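Local coordinates for flavin-nucleotide-binding protein (Mycobacterium smegmatis, PDB 4YBN) that binds FAD and heme on a split beta-barrel dimer and is probably an oxidoreductase related to pyridoxamine 5'-phosphate oxidases, at residues G88-R93 with G168-A173. Residues are numbered along the deposited sequence; the frame is centred on the assembly and turned at random.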
# COMPACT_ATOMS: atom_id res chain seq x y z
N GLY A 88 -8.68 -2.24 8.36
CA GLY A 88 -9.04 -3.33 9.26
C GLY A 88 -9.46 -4.58 8.57
O GLY A 88 -9.56 -4.64 7.33
N VAL A 89 -9.68 -5.60 9.38
CA VAL A 89 -10.05 -6.92 8.95
C VAL A 89 -11.49 -7.18 9.42
O VAL A 89 -11.80 -7.06 10.64
CB VAL A 89 -9.15 -8.00 9.51
CG1 VAL A 89 -9.47 -9.37 8.89
CG2 VAL A 89 -7.68 -7.68 9.28
N VAL A 90 -12.28 -7.56 8.45
CA VAL A 90 -13.71 -7.91 8.60
C VAL A 90 -13.78 -9.40 8.85
O VAL A 90 -13.59 -10.18 7.97
CB VAL A 90 -14.52 -7.56 7.38
CG1 VAL A 90 -16.03 -7.78 7.58
CG2 VAL A 90 -14.35 -6.07 7.01
N VAL A 91 -14.02 -9.74 10.11
CA VAL A 91 -14.17 -11.10 10.60
C VAL A 91 -15.65 -11.49 10.59
O VAL A 91 -16.44 -11.10 11.44
CB VAL A 91 -13.55 -11.23 11.99
CG1 VAL A 91 -13.56 -12.68 12.45
CG2 VAL A 91 -12.10 -10.73 11.97
N ALA A 92 -16.03 -12.26 9.58
CA ALA A 92 -17.40 -12.74 9.48
C ALA A 92 -17.51 -14.16 10.05
O ALA A 92 -16.51 -14.80 10.42
CB ALA A 92 -17.89 -12.66 8.05
N ARG A 93 -18.75 -14.59 10.22
CA ARG A 93 -19.06 -15.96 10.69
C ARG A 93 -18.81 -17.03 9.63
O ARG A 93 -18.83 -18.21 9.96
CB ARG A 93 -20.51 -16.04 11.11
CG ARG A 93 -20.80 -15.31 12.39
CD ARG A 93 -22.30 -15.29 12.56
NE ARG A 93 -22.70 -14.55 13.73
CZ ARG A 93 -23.08 -13.28 13.72
NH1 ARG A 93 -23.09 -12.56 12.59
NH2 ARG A 93 -23.43 -12.73 14.88
N GLY A 168 -17.58 -1.08 6.41
CA GLY A 168 -18.81 -1.66 6.96
C GLY A 168 -18.54 -2.76 7.93
O GLY A 168 -17.40 -2.87 8.48
N TRP A 169 -19.58 -3.57 8.17
CA TRP A 169 -19.53 -4.73 9.07
C TRP A 169 -19.71 -6.04 8.30
O TRP A 169 -20.11 -6.00 7.17
CB TRP A 169 -20.67 -4.63 10.08
CG TRP A 169 -20.53 -3.51 10.94
CD1 TRP A 169 -21.16 -2.31 10.84
CD2 TRP A 169 -19.64 -3.42 12.06
NE1 TRP A 169 -20.73 -1.48 11.85
CE2 TRP A 169 -19.80 -2.14 12.61
CE3 TRP A 169 -18.75 -4.32 12.66
CZ2 TRP A 169 -19.09 -1.72 13.72
CZ3 TRP A 169 -18.05 -3.90 13.77
CH2 TRP A 169 -18.24 -2.63 14.29
N PRO A 170 -19.44 -7.22 8.92
CA PRO A 170 -19.70 -8.46 8.21
C PRO A 170 -21.19 -8.56 7.75
O PRO A 170 -22.12 -8.12 8.46
CB PRO A 170 -19.42 -9.52 9.27
CG PRO A 170 -18.58 -8.89 10.28
CD PRO A 170 -18.92 -7.45 10.28
N ASP A 171 -21.41 -9.11 6.55
CA ASP A 171 -22.74 -9.32 6.01
C ASP A 171 -23.15 -10.82 5.98
O ASP A 171 -23.27 -11.47 4.91
CB ASP A 171 -22.78 -8.71 4.63
CG ASP A 171 -24.13 -8.78 4.02
OD1 ASP A 171 -25.15 -8.89 4.76
OD2 ASP A 171 -24.18 -8.72 2.78
N ASP A 172 -23.37 -11.38 7.15
CA ASP A 172 -23.50 -12.82 7.28
C ASP A 172 -24.81 -13.45 6.78
O ASP A 172 -25.88 -12.93 7.01
CB ASP A 172 -23.27 -13.24 8.75
CG ASP A 172 -21.79 -13.24 9.12
OD1 ASP A 172 -21.02 -13.85 8.36
OD2 ASP A 172 -21.42 -12.64 10.14
N ALA A 173 -24.70 -14.63 6.16
CA ALA A 173 -25.90 -15.44 5.84
C ALA A 173 -26.70 -15.73 7.10
O ALA A 173 -26.15 -15.99 8.19
CB ALA A 173 -25.50 -16.74 5.14
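Arg93 and Asp172 form a salt bridge, with a small apolar patch around Pro170 beside it, where the end of strand 78-91 meets the loop that leads from strand 161-166 to helix 174-178. This is an outlying edge of the split beta-barrel, with the second subunit close by. The two segments run roughly the same way here, without backbone pairing.

At the strand end, Pro170 turns its ring toward the strand. Val90 places CG1 opposite its backbone N (chi1 -174°), which brings that methyl against the N side of the proline, 3.7 Å from Pro170 N. Pro170 CG sits 3.3 Å from the carbonyl O of Val91, and Pro170 CB packs on Ala92 CB at 3.7 Å.

Two residues further on, the Asp172 carboxylate faces the backbone N of Arg93. Its OD1 and OD2 both take weak hydrogen bonds from Arg93 N, at 3.0 and 3.3 Å. OD2 also accepts from Arg93 NH1 at 3.0 Å, on its anti side but 30° out of the carboxylate plane, a bent bond. The arginine chain, extended from CG to NE, runs past OD2 before its guanidinium meets that oxygen; a single N-H meets a single oxygen, with the planes 74° apart, rather than a flat two-pronged pair.

Arg93 NH1 has a second salt bridge, to Asp200 of the second subunit, while Asp172 also touches Ile177 of helix 174-178. Two carboxylates from different subunits thus share one guanidinium nitrogen. The guanidinium probably offsets the charge of both and helps keep them ionised, and it links the end of strand 78-91, and through Asp172 the loop before helix 174-178, to the second subunit.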